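PDB 3RZA: tripeptidase from Staphylococcus aureus subsp. aureus, which probably hydrolyses short peptides, removing residues from tripeptides as a metal-dependent peptidase of the M20 family. Local coordinates for residues Lys62-Ala67 against Ala74-Cys79; Pro70-Asn75 against Ile158-Glu163; Leu93-His98 against Ile154-Thr159; Glu175-Asp180 against Asn349-Pro354; Met99-Pro104 against Asp129-Leu134. One frame throughout, in Å; residues are numbered along the deposited sequence.

Contact 1 of 5, residues Lys62-Ala67 against Ala74-Cys79; sequences KEDEAA and ANNLVC. With CA (calcium ion), chain E.
Lys-62 and Val-78 form an antiparallel hydrogen-bonded pair, with Val-78 N to Lys-62 O at 2.8 Å and Lys-62 N to Val-78 O at 2.9 Å; Glu-63 and Leu-77 make the non-hydrogen-bonded pair beside it. Past these pairs the strands give way to side-chain bonding. The carboxylate of Asp-64 takes hold of Asn-76 with both oxygens. OD2 receives Asn-76 ND2 on its syn lone pair at 2.7 Å, nearly straight and in the plane of the amide. OD1 accepts Asn-76 N and, from the opposite face of the carboxylate, Ala-66 N, the second bond closing an Asx turn. A chi1 of 66° sets Asp-64 CG between its own N and carbonyl carbon, where one carboxylate bonds to Asn-76 and to Ala-66 of its own segment. Asn-75 works the other way, reaching back with both ends of its amide: ND2 gives to Glu-63 OE1 at 2.9 Å from above the carboxylate plane, while OD1 accepts Ala-67 N at 3.0 Å. Glu-63 also forms a salt bridge with Lys-51, and its CG lies alongside Leu-77 CD2 at 3.7 Å. Ala-67 O then binds a calcium ion at 2.4 Å, together with the carbonyls of His-69 and Leu-72. This is a beta hairpin at the sheet edge whose connecting loop wraps a calcium ion through backbone oxygens.

Contact 2 of 5, residues Pro70-Asn75 against Ile158-Glu163; sequences PKLGAN and ITVGEE. With CA (calcium ion), chain D; CA (calcium ion), chain E.
Leu-72 has CG beside its backbone N and anti to the carbonyl carbon (chi1 -57°), and an extended chi2 carries its methyls across to Val-160 and Gly-161. Val-160, with chi1 at -74°, has CG1 anti to its carbonyl carbon and CG2 between N and C, which turns both methyls to Ala-74 O, CG2 the nearer at 3.3 Å. The two side chains meet at a slant, Leu-72 CD2 lying 4.0 Å from Val-160 CG2. The same CD2 presses on the backbone of Gly-161, 3.6 Å from its CA. Val-160 CG1 also touches the Ala-74 methyl, CB, at 4.2 Å. The meeting is thus purely van der Waals, between the calcium-binding loop that follows strand 60-63 and the turn that leaves the C-terminal end of strand 154-159. In the M20 fold such turns at the C-terminal ends of the central strands supply metal ligands, and here Glu-163 is one: its carboxylate binds a calcium ion through both oxygens, OE2 at 2.2 Å from the metal, beside Asp-129 and His-366. Leu-72 O binds the other calcium ion at 2.4 Å, with the carbonyls of Ala-67 and His-69. Glu-43 joins loop and turn from outside, one carboxylate oxygen accepting Gly-73 N and the other Gly-161 N. A water on the Glu-163 calcium donates to Glu-162 OE1 at 3.3 Å.

Contact 3 of 5, residues Leu93-His98 against Ile154-Thr159; sequences LYLTSH and IQFVIT. With ZN (zinc ion), chain C.
Leu-95 uses both its backbone groups on the neighbouring strand: its N gives to Gln-155 O and its O takes Val-157 N, each at 2.8 Å and each nearly in line with the carbonyl. Gln-155 N to Leu-93 O and Thr-159 N to Ser-97 O continue the parallel ladder toward either end. Val-157 O is doubly held. Thr-96 OG1 donates to it at 2.7 Å from above the carbonyl plane, while Ser-97 N comes from the opposite face with a longer bond of 3.3 Å. The threonine reaches it because OG1 lies anti to its own N (chi1 -173°), which turns the hydroxyl across the strand gap. The other buried side-chain polar atoms look elsewhere: Ser-97 OG to Asp-130, Thr-159 OG1 to Asp-344, Tyr-94 OH to Ser-355, the Gln-155 amide to Asp-178 N, Leu-176 O and Thr-80, and His-98 ND1, by a weak hydrogen bond, to Asp-100 O. Apolar groups pack on both faces. On one, Leu-95 CD1 meets Phe-156 CE2 at 3.6 Å, the two side chains running alongside; on the other, Tyr-94 CD2 meets Val-157 CG2 at 3.9 Å. At the C-terminal end the His-98 ring leads away from strand 154-159 and binds zinc through NE2 at 2.1 Å, with Asp-129 and Asp-186 as further protein ligands. His-98 N bonds Asp-130 OD2, and with ND1 turned to Asp-100 O, NE2 is the ring nitrogen left to bind the zinc.

Contact 4 of 5, residues Glu175-Asp180 against Asn349-Pro354; sequences ELLDAD and NTFGIP
Leu-177 CD1 is the pivot, touching Phe-351 CD2 and Ile-353 CD1 at 3.7 Å each. The leucine crosses the phenylalanine side chain at about a right angle and Ile-353 at a slant. With CG1 beside its own N (chi1 -59°) and chi2 extended, Ile-353 sends CD1 to the leucine, while its CG2 branch lies 4.2 Å from Ala-179 CB. Further along, Pro-354 rests its ring carbon CD against Asp-180 O at 3.6 Å. Behind this layer, Gly-352 N bonds back to Asn-349 O, closing a turn just ahead of Ile-353. On the other segment, Asp-178 forms a salt bridge with Lys-92, and Asp-180 takes Lys-92 N with its OD2. Tyr-94 of strand 93-98 touches both Ala-179 and Ile-353. The segments lead into strands 181-184 and 355-359, parallel neighbours in the main sheet, and Pro-354 already shares a backbone bond with Gly-182. Between the two segments themselves the contact is van der Waals, carried mainly by apolar side chains near the surface, while the backbone bond of Pro-354 to Gly-182 gives the strand approaches direction.

Contact 5 of 5, residues Met99-Pro104 against Asp129-Leu134; sequences MDTVVP and DDKAGL. With ZN (zinc ion), chain C; CA (calcium ion), chain D.
One water joins Asp-100 and Asp-130, giving a hydrogen bond to Asp-100 O at 2.7 Å and accepting one from Asp-130 N at 2.8 Å. A second does similar work further along: it donates to Asp-129 O at 2.8 Å and accepts from Val-102 N at 3.1 Å. The loop and the start of the helix are therefore bridged by solvent, the direct contacts being apolar or loose. Leu-134 CD1 lies against Met-99 CA at 3.9 Å; Met-99 is selenomethionine, and its side chain runs off toward helix 46-56. Lys-131, extended beyond CG, passes obliquely by the Thr-101 methyl and brings CE to 3.8 Å from Met-99 O, while its ammonium is held by Ile-36 O and Ser-38 OG. A cis peptide links Asp-129 to Asp-130, a hallmark of the M20 metallopeptidases, where a bridging aspartate of this kind spans the two-metal centre. Here Asp-129 has CG anti to its backbone N (chi1 -178°), which sets the carboxylate between the two metals. OD1 binds zinc and OD2 calcium, both at 2.1 Å. A further water lies between the two ions as a shared ligand, as in related enzymes whose bridging water is thought to attack the peptide. His-98 and Asp-186 complete the protein ligands of the zinc, Glu-163 and His-366 those of the calcium. The loop meets this metal site again through Asp-100, whose OD2 accepts Glu-163 N and bonds Thr-40 OG1.

How the contacts relate
Strand 154-159 ties the set together: it pairs with 77-81 of contact 1 on one side and with 93-98 in contact 3 on the other, and it runs on into contact 2. Contacts 1 and 2 are 9 Å apart between centres and share Ala-74, Asn-75 and the outlying calcium ion. Contact 5, between strand 93-98 and strand 154-159 in the chain, lies about 12 Å from contact 2 and 14 Å from contact 3; these three converge on the zinc-calcium centre. Contact 4 closes last, about 11 Å from contact 3 but 23 Å from contact 5, and joins approaches to further strands of the same sheet, well away from the metals.

Contact 1 of 5, residues Lys62-Ala67 against Ala74-Cys79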
# COMPACT_ATOMS: atom_id res chain seq x y z
N LYS A 62 26.30 9.34 36.16
CA LYS A 62 25.44 10.50 35.90
C LYS A 62 24.47 10.15 34.79
O LYS A 62 24.79 9.33 33.91
CB LYS A 62 26.27 11.75 35.53
CG LYS A 62 27.30 12.16 36.62
CD LYS A 62 27.22 13.63 37.00
CE LYS A 62 28.36 14.04 37.98
NZ LYS A 62 28.20 13.47 39.35
N GLU A 63 23.29 10.78 34.86
CA GLU A 63 22.21 10.63 33.88
C GLU A 63 22.01 11.97 33.21
O GLU A 63 22.11 12.99 33.86
CB GLU A 63 20.89 10.27 34.57
CG GLU A 63 20.90 8.97 35.33
CD GLU A 63 19.50 8.52 35.75
OE1 GLU A 63 18.57 8.52 34.91
OE2 GLU A 63 19.34 8.18 36.93
N ASP A 64 21.68 11.95 31.92
CA ASP A 64 21.26 13.18 31.21
C ASP A 64 19.71 13.30 31.30
O ASP A 64 19.11 12.76 32.25
CB ASP A 64 21.84 13.18 29.77
CG ASP A 64 21.29 12.07 28.89
OD1 ASP A 64 20.30 11.40 29.23
OD2 ASP A 64 21.89 11.87 27.84
N GLU A 65 19.08 13.96 30.33
CA GLU A 65 17.62 14.14 30.32
C GLU A 65 16.98 13.63 29.01
O GLU A 65 15.99 14.20 28.53
CB GLU A 65 17.28 15.62 30.56
CG GLU A 65 17.86 16.18 31.86
CD GLU A 65 17.35 17.60 32.20
OE1 GLU A 65 16.43 18.10 31.52
OE2 GLU A 65 17.88 18.22 33.16
N ALA A 66 17.52 12.53 28.49
CA ALA A 66 16.99 11.89 27.27
C ALA A 66 15.55 11.38 27.43
O ALA A 66 14.80 11.39 26.48
CB ALA A 66 17.89 10.75 26.85
N ALA A 67 15.16 10.95 28.65
CA ALA A 67 13.79 10.47 28.92
C ALA A 67 12.66 11.45 28.55
O ALA A 67 11.55 11.02 28.26
CB ALA A 67 13.65 10.01 30.42
N ALA A 74 13.88 6.26 28.99
CA ALA A 74 14.84 6.48 30.07
C ALA A 74 15.98 7.38 29.62
O ALA A 74 16.17 7.62 28.42
CB ALA A 74 15.39 5.12 30.62
N ASN A 75 16.71 7.90 30.60
CA ASN A 75 17.90 8.71 30.35
C ASN A 75 19.06 7.83 29.95
O ASN A 75 19.14 6.67 30.38
CB ASN A 75 18.29 9.51 31.62
CG ASN A 75 17.18 10.40 32.12
OD1 ASN A 75 16.51 11.06 31.33
ND2 ASN A 75 17.00 10.44 33.44
N ASN A 76 20.00 8.40 29.20
CA ASN A 76 21.30 7.76 28.98
C ASN A 76 22.08 7.77 30.30
O ASN A 76 21.83 8.63 31.14
CB ASN A 76 22.14 8.48 27.92
CG ASN A 76 21.42 8.64 26.60
OD1 ASN A 76 21.06 7.67 25.95
ND2 ASN A 76 21.24 9.88 26.17
N LEU A 77 23.00 6.82 30.47
CA LEU A 77 23.89 6.75 31.64
C LEU A 77 25.32 7.02 31.17
O LEU A 77 25.73 6.44 30.17
CB LEU A 77 23.83 5.37 32.27
CG LEU A 77 22.48 4.87 32.76
CD1 LEU A 77 22.52 3.40 33.14
CD2 LEU A 77 22.01 5.71 33.94
N VAL A 78 26.02 7.93 31.84
CA VAL A 78 27.46 8.15 31.64
C VAL A 78 28.15 7.79 32.97
O VAL A 78 27.96 8.48 33.97
CB VAL A 78 27.75 9.62 31.23
CG1 VAL A 78 29.27 9.85 31.05
CG2 VAL A 78 26.98 9.99 29.94
N CYS A 79 28.92 6.70 32.97
CA CYS A 79 29.51 6.11 34.18
C CYS A 79 31.01 6.24 34.09
O CYS A 79 31.61 5.72 33.17
CB CYS A 79 29.12 4.64 34.34
SG CYS A 79 27.43 4.28 33.86
CA CA E . 9.83 9.72 27.31
O HOH W 1 8.38 8.46 26.03
O HOH W 2 9.37 9.10 29.74
O HOH W 3 8.26 11.80 27.27

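Contact 2 of 5, residues Pro70-Asn75 against Ile158-Glu163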
# COMPACT_ATOMS: atom_id res chain seq x y z
N PRO A 70 9.88 12.03 23.61
CA PRO A 70 8.71 11.16 23.71
C PRO A 70 8.85 9.76 23.10
O PRO A 70 8.01 8.91 23.37
CB PRO A 70 7.64 11.96 22.94
CG PRO A 70 8.41 12.63 21.88
CD PRO A 70 9.68 13.08 22.58
N LYS A 71 9.87 9.53 22.27
CA LYS A 71 10.26 8.17 21.80
C LYS A 71 11.30 7.42 22.68
O LYS A 71 11.75 6.34 22.29
CB LYS A 71 10.80 8.26 20.34
CG LYS A 71 9.82 8.95 19.35
N LEU A 72 11.67 7.97 23.86
CA LEU A 72 12.69 7.36 24.75
C LEU A 72 12.11 7.18 26.16
O LEU A 72 11.53 8.11 26.72
CB LEU A 72 13.93 8.24 24.84
CG LEU A 72 14.69 8.61 23.55
CD1 LEU A 72 15.81 9.60 23.90
CD2 LEU A 72 15.26 7.39 22.91
N GLY A 73 12.29 5.99 26.73
CA GLY A 73 11.71 5.63 28.03
C GLY A 73 12.64 5.80 29.22
O GLY A 73 12.24 5.48 30.33
N ALA A 74 13.88 6.26 28.99
CA ALA A 74 14.84 6.48 30.07
C ALA A 74 15.98 7.38 29.62
O ALA A 74 16.17 7.62 28.42
CB ALA A 74 15.39 5.12 30.62
N ASN A 75 16.71 7.90 30.60
CA ASN A 75 17.90 8.71 30.35
C ASN A 75 19.06 7.83 29.95
O ASN A 75 19.14 6.67 30.38
CB ASN A 75 18.29 9.51 31.62
CG ASN A 75 17.18 10.40 32.12
OD1 ASN A 75 16.51 11.06 31.33
ND2 ASN A 75 17.00 10.44 33.44
N ILE A 158 26.04 4.44 28.26
CA ILE A 158 24.96 3.47 27.98
C ILE A 158 23.77 4.24 27.43
O ILE A 158 23.14 5.04 28.15
CB ILE A 158 24.54 2.64 29.23
CG1 ILE A 158 25.74 2.27 30.12
CG2 ILE A 158 23.78 1.40 28.81
CD1 ILE A 158 26.88 1.58 29.41
N THR A 159 23.46 4.02 26.14
CA THR A 159 22.46 4.81 25.46
C THR A 159 21.12 4.10 25.38
O THR A 159 21.04 2.87 25.49
CB THR A 159 22.86 5.15 24.02
OG1 THR A 159 22.97 3.95 23.27
CG2 THR A 159 24.14 5.86 24.01
N VAL A 160 20.11 4.90 25.12
CA VAL A 160 18.73 4.44 24.92
C VAL A 160 18.40 4.77 23.47
O VAL A 160 19.13 5.52 22.81
CB VAL A 160 17.77 5.14 25.85
CG1 VAL A 160 17.91 4.58 27.30
CG2 VAL A 160 17.98 6.67 25.81
N GLY A 161 17.37 4.12 22.94
CA GLY A 161 16.87 4.44 21.62
C GLY A 161 17.79 4.31 20.44
O GLY A 161 17.52 4.91 19.40
N GLU A 162 18.89 3.54 20.55
CA GLU A 162 19.77 3.34 19.41
C GLU A 162 19.03 2.72 18.22
O GLU A 162 19.25 3.14 17.09
CB GLU A 162 21.00 2.50 19.78
CG GLU A 162 22.15 2.50 18.72
CD GLU A 162 22.06 1.41 17.61
OE1 GLU A 162 21.16 0.52 17.61
OE2 GLU A 162 22.92 1.45 16.73
N GLU A 163 18.12 1.80 18.52
CA GLU A 163 17.32 1.11 17.51
C GLU A 163 16.14 1.90 16.98
O GLU A 163 15.47 1.42 16.10
CB GLU A 163 16.79 -0.22 18.08
CG GLU A 163 17.84 -1.15 18.62
CD GLU A 163 18.66 -1.81 17.58
OE1 GLU A 163 18.69 -1.40 16.39
OE2 GLU A 163 19.30 -2.82 17.92
CA CA D . 20.51 -3.45 16.19
CA CA E . 9.83 9.72 27.31
O HOH W 1 8.38 8.46 26.03
O HOH W 4 22.66 -2.06 16.26
O HOH W 2 9.37 9.10 29.74
O HOH W 3 8.26 11.80 27.27

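Contact 3 of 5, residues Leu93-His98 against Ile154-Thr159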
# COMPACT_ATOMS: atom_id res chain seq x y z
N LEU A 93 39.65 7.30 27.92
CA LEU A 93 38.92 6.39 27.04
C LEU A 93 37.45 6.48 27.33
O LEU A 93 37.06 6.75 28.48
CB LEU A 93 39.37 4.95 27.31
CG LEU A 93 38.77 3.81 26.49
CD1 LEU A 93 38.95 4.05 24.98
CD2 LEU A 93 39.42 2.54 26.92
N TYR A 94 36.62 6.25 26.32
CA TYR A 94 35.22 5.91 26.54
C TYR A 94 34.85 4.65 25.79
O TYR A 94 35.46 4.31 24.80
CB TYR A 94 34.25 7.08 26.21
CG TYR A 94 33.72 7.05 24.80
CD1 TYR A 94 34.48 7.55 23.75
CD2 TYR A 94 32.46 6.50 24.50
CE1 TYR A 94 34.04 7.50 22.45
CE2 TYR A 94 32.01 6.44 23.19
CZ TYR A 94 32.80 6.95 22.16
OH TYR A 94 32.34 6.91 20.86
N LEU A 95 33.83 3.96 26.31
CA LEU A 95 33.25 2.78 25.68
C LEU A 95 31.75 3.00 25.70
O LEU A 95 31.24 3.51 26.69
CB LEU A 95 33.61 1.53 26.47
CG LEU A 95 35.09 1.21 26.64
CD1 LEU A 95 35.25 0.13 27.73
CD2 LEU A 95 35.69 0.76 25.30
N THR A 96 31.06 2.60 24.63
CA THR A 96 29.60 2.74 24.54
C THR A 96 28.89 1.49 24.00
O THR A 96 29.40 0.83 23.10
CB THR A 96 29.14 4.00 23.74
OG1 THR A 96 27.73 4.16 23.84
CG2 THR A 96 29.51 3.91 22.28
N SER A 97 27.79 1.13 24.66
CA SER A 97 26.83 0.18 24.16
C SER A 97 25.45 0.75 24.38
O SER A 97 25.32 1.74 25.08
CB SER A 97 26.98 -1.16 24.87
OG SER A 97 27.97 -1.95 24.22
N HIS A 98 24.45 0.18 23.73
CA HIS A 98 23.06 0.63 23.89
C HIS A 98 22.22 -0.43 24.62
O HIS A 98 22.40 -1.63 24.40
CB HIS A 98 22.43 1.02 22.55
CG HIS A 98 22.28 -0.09 21.57
ND1 HIS A 98 21.13 -0.84 21.46
CD2 HIS A 98 23.09 -0.49 20.56
CE1 HIS A 98 21.26 -1.69 20.45
NE2 HIS A 98 22.44 -1.49 19.89
N ILE A 154 38.20 5.91 32.38
CA ILE A 154 37.35 5.21 31.42
C ILE A 154 35.91 5.65 31.69
O ILE A 154 35.45 5.60 32.84
CB ILE A 154 37.42 3.66 31.58
CG1 ILE A 154 38.85 3.17 31.78
CG2 ILE A 154 36.82 2.99 30.36
CD1 ILE A 154 38.96 1.69 32.07
N GLN A 155 35.21 6.08 30.64
CA GLN A 155 33.76 6.33 30.71
C GLN A 155 32.97 5.22 29.99
O GLN A 155 33.39 4.76 28.92
CB GLN A 155 33.40 7.70 30.15
CG GLN A 155 33.89 8.81 31.04
CD GLN A 155 33.36 10.17 30.65
OE1 GLN A 155 33.41 10.54 29.48
NE2 GLN A 155 32.91 10.94 31.62
N PHE A 156 31.87 4.78 30.61
CA PHE A 156 30.98 3.79 30.05
C PHE A 156 29.68 4.51 29.76
O PHE A 156 29.00 4.98 30.69
CB PHE A 156 30.77 2.65 31.03
CG PHE A 156 32.01 1.84 31.26
CD1 PHE A 156 32.99 2.29 32.13
CD2 PHE A 156 32.21 0.64 30.60
CE1 PHE A 156 34.16 1.56 32.32
CE2 PHE A 156 33.36 -0.12 30.80
CZ PHE A 156 34.34 0.34 31.65
N VAL A 157 29.37 4.65 28.47
CA VAL A 157 28.25 5.45 27.99
C VAL A 157 27.15 4.49 27.52
O VAL A 157 27.33 3.80 26.51
CB VAL A 157 28.68 6.41 26.83
CG1 VAL A 157 27.51 7.21 26.33
CG2 VAL A 157 29.80 7.34 27.28
N ILE A 158 26.04 4.44 28.26
CA ILE A 158 24.96 3.47 27.98
C ILE A 158 23.77 4.24 27.43
O ILE A 158 23.14 5.04 28.15
CB ILE A 158 24.54 2.64 29.23
CG1 ILE A 158 25.74 2.27 30.12
CG2 ILE A 158 23.78 1.40 28.81
CD1 ILE A 158 26.88 1.58 29.41
N THR A 159 23.46 4.02 26.14
CA THR A 159 22.46 4.81 25.46
C THR A 159 21.12 4.10 25.38
O THR A 159 21.04 2.87 25.49
CB THR A 159 22.86 5.15 24.02
OG1 THR A 159 22.97 3.95 23.27
CG2 THR A 159 24.14 5.86 24.01
ZN ZN C . 23.32 -2.46 18.20
O HOH W 4 22.66 -2.06 16.26

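Contact 4 of 5, residues Glu175-Asp180 against Asn349-Pro354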
# COMPACT_ATOMS: atom_id res chain seq x y z
N GLU A 175 28.49 17.47 27.41
CA GLU A 175 29.30 18.00 28.51
C GLU A 175 29.56 16.99 29.65
O GLU A 175 30.46 17.19 30.44
CB GLU A 175 28.72 19.31 29.02
CG GLU A 175 28.94 20.43 28.00
CD GLU A 175 28.12 21.65 28.27
OE1 GLU A 175 28.26 22.24 29.38
OE2 GLU A 175 27.34 22.05 27.36
N LEU A 176 28.78 15.91 29.71
CA LEU A 176 29.10 14.77 30.56
C LEU A 176 30.29 13.94 30.05
O LEU A 176 30.87 13.19 30.84
CB LEU A 176 27.86 13.87 30.73
CG LEU A 176 26.65 14.50 31.42
CD1 LEU A 176 25.41 13.59 31.34
CD2 LEU A 176 26.96 14.85 32.90
N LEU A 177 30.66 14.06 28.77
CA LEU A 177 31.74 13.27 28.18
C LEU A 177 33.09 13.90 28.43
O LEU A 177 33.23 15.11 28.40
CB LEU A 177 31.53 13.10 26.66
CG LEU A 177 30.23 12.47 26.16
CD1 LEU A 177 30.39 12.05 24.70
CD2 LEU A 177 29.79 11.27 26.99
N ASP A 178 34.09 13.05 28.65
CA ASP A 178 35.47 13.48 28.88
C ASP A 178 36.36 12.32 28.45
O ASP A 178 36.68 11.43 29.27
CB ASP A 178 35.69 13.87 30.36
CG ASP A 178 37.09 14.35 30.65
OD1 ASP A 178 37.74 14.91 29.75
OD2 ASP A 178 37.55 14.21 31.80
N ALA A 179 36.69 12.30 27.15
CA ALA A 179 37.51 11.24 26.56
C ALA A 179 38.31 11.79 25.38
O ALA A 179 37.82 12.67 24.68
CB ALA A 179 36.63 10.08 26.10
N ASP A 180 39.51 11.26 25.19
CA ASP A 180 40.35 11.53 24.00
C ASP A 180 39.92 10.71 22.77
O ASP A 180 40.07 11.15 21.65
CB ASP A 180 41.81 11.24 24.30
CG ASP A 180 42.39 12.16 25.38
OD1 ASP A 180 42.34 13.39 25.19
OD2 ASP A 180 42.87 11.65 26.41
N ASN A 349 31.29 10.68 17.23
CA ASN A 349 32.28 11.34 16.34
C ASN A 349 31.98 12.82 16.04
O ASN A 349 32.92 13.61 15.99
CB ASN A 349 32.47 10.56 15.00
CG ASN A 349 33.52 9.44 15.10
OD1 ASN A 349 34.68 9.69 15.39
ND2 ASN A 349 33.10 8.19 14.85
N THR A 350 30.70 13.20 15.90
CA THR A 350 30.33 14.63 15.69
C THR A 350 30.61 15.56 16.90
O THR A 350 30.66 16.78 16.73
CB THR A 350 28.83 14.84 15.26
OG1 THR A 350 27.96 14.76 16.41
CG2 THR A 350 28.40 13.83 14.18
N PHE A 351 30.80 14.99 18.08
CA PHE A 351 31.31 15.73 19.26
C PHE A 351 32.84 15.95 19.24
O PHE A 351 33.37 16.55 20.16
CB PHE A 351 30.94 15.01 20.59
CG PHE A 351 29.49 14.59 20.72
CD1 PHE A 351 28.44 15.29 20.09
CD2 PHE A 351 29.16 13.51 21.55
CE1 PHE A 351 27.10 14.87 20.25
CE2 PHE A 351 27.82 13.09 21.72
CZ PHE A 351 26.79 13.77 21.07
N GLY A 352 33.56 15.43 18.23
CA GLY A 352 35.02 15.57 18.15
C GLY A 352 35.82 14.54 18.93
O GLY A 352 37.01 14.73 19.13
N ILE A 353 35.18 13.45 19.39
CA ILE A 353 35.86 12.35 20.08
C ILE A 353 36.02 11.20 19.05
O ILE A 353 35.01 10.55 18.74
CB ILE A 353 35.03 11.84 21.32
CG1 ILE A 353 34.78 12.97 22.34
CG2 ILE A 353 35.75 10.69 22.00
CD1 ILE A 353 33.87 12.56 23.50
N PRO A 354 37.26 10.98 18.49
CA PRO A 354 37.50 9.89 17.54
C PRO A 354 36.99 8.55 18.03
O PRO A 354 37.40 8.08 19.08
CB PRO A 354 39.03 9.86 17.42
CG PRO A 354 39.44 11.25 17.64
CD PRO A 354 38.43 11.88 18.55

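Contact 5 of 5, residues Met99-Pro104 against Asp129-Leu134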
# COMPACT_ATOMS: atom_id res chain seq x y z
N MSE A 99 21.34 0.03 25.51
CA MSE A 99 20.56 -0.85 26.39
C MSE A 99 19.25 -1.34 25.76
O MSE A 99 18.62 -2.27 26.31
CB MSE A 99 20.31 -0.16 27.73
CG MSE A 99 19.24 0.89 27.73
SE MSE A 99 19.19 1.79 29.40
CE MSE A 99 20.74 2.95 29.14
N ASP A 100 18.82 -0.71 24.65
CA ASP A 100 17.60 -1.11 23.95
C ASP A 100 17.84 -2.20 22.88
O ASP A 100 18.94 -2.36 22.37
CB ASP A 100 16.86 0.09 23.32
CG ASP A 100 17.67 0.79 22.20
OD1 ASP A 100 18.88 1.01 22.40
OD2 ASP A 100 17.09 1.14 21.16
N THR A 101 16.77 -2.94 22.57
CA THR A 101 16.75 -3.93 21.49
C THR A 101 15.61 -3.60 20.52
O THR A 101 14.70 -2.84 20.85
CB THR A 101 16.49 -5.32 22.04
OG1 THR A 101 15.12 -5.40 22.44
CG2 THR A 101 17.36 -5.59 23.22
N VAL A 102 15.64 -4.22 19.33
CA VAL A 102 14.48 -4.16 18.42
C VAL A 102 13.32 -5.00 18.96
O VAL A 102 13.46 -5.68 20.01
CB VAL A 102 14.81 -4.61 16.97
CG1 VAL A 102 15.99 -3.79 16.40
CG2 VAL A 102 15.07 -6.11 16.91
N VAL A 103 12.17 -4.89 18.29
CA VAL A 103 11.00 -5.75 18.50
C VAL A 103 11.16 -7.02 17.62
O VAL A 103 11.77 -6.94 16.57
CB VAL A 103 9.69 -4.94 18.11
CG1 VAL A 103 8.45 -5.81 18.12
CG2 VAL A 103 9.51 -3.73 19.05
N PRO A 104 10.61 -8.20 18.04
CA PRO A 104 9.96 -8.57 19.31
C PRO A 104 10.98 -9.06 20.30
O PRO A 104 11.73 -9.97 19.99
CB PRO A 104 9.01 -9.70 18.91
CG PRO A 104 9.66 -10.34 17.72
CD PRO A 104 10.52 -9.31 17.05
N ASP A 129 22.61 -8.22 20.30
CA ASP A 129 22.63 -6.83 19.91
C ASP A 129 21.70 -6.02 20.88
O ASP A 129 20.46 -6.02 20.69
CB ASP A 129 22.17 -6.71 18.49
CG ASP A 129 22.21 -5.31 17.99
OD1 ASP A 129 22.84 -4.43 18.59
OD2 ASP A 129 21.58 -5.06 16.94
N ASP A 130 22.24 -5.32 21.88
CA ASP A 130 23.67 -5.06 22.14
C ASP A 130 24.09 -5.44 23.57
O ASP A 130 25.11 -4.96 24.09
CB ASP A 130 23.97 -3.60 21.83
CG ASP A 130 25.48 -3.30 21.69
OD1 ASP A 130 26.23 -4.22 21.30
OD2 ASP A 130 25.90 -2.15 22.04
N LYS A 131 23.37 -6.38 24.17
CA LYS A 131 23.62 -6.77 25.55
C LYS A 131 24.91 -7.62 25.72
O LYS A 131 25.42 -7.72 26.81
CB LYS A 131 22.37 -7.45 26.14
CG LYS A 131 21.16 -6.48 26.18
CD LYS A 131 19.84 -7.12 26.50
CE LYS A 131 18.84 -6.06 26.95
NZ LYS A 131 17.43 -6.54 27.12
N ALA A 132 25.44 -8.19 24.61
CA ALA A 132 26.80 -8.76 24.57
C ALA A 132 27.82 -7.69 24.91
O ALA A 132 28.72 -7.93 25.73
CB ALA A 132 27.10 -9.37 23.19
N GLY A 133 27.66 -6.52 24.31
CA GLY A 133 28.47 -5.36 24.64
C GLY A 133 28.39 -4.93 26.09
O GLY A 133 29.41 -4.70 26.73
N LEU A 134 27.17 -4.86 26.62
CA LEU A 134 26.97 -4.51 28.03
C LEU A 134 27.58 -5.55 28.97
O LEU A 134 28.17 -5.18 29.97
CB LEU A 134 25.47 -4.35 28.34
CG LEU A 134 24.78 -3.16 27.68
CD1 LEU A 134 23.29 -3.20 27.97
CD2 LEU A 134 25.36 -1.84 28.15
ZN ZN C . 23.32 -2.46 18.20
CA CA D . 20.51 -3.45 16.19
O HOH W 5 20.76 -3.81 23.76
O HOH W 6 18.49 -5.38 18.81
O HOH W 4 22.66 -2.06 16.26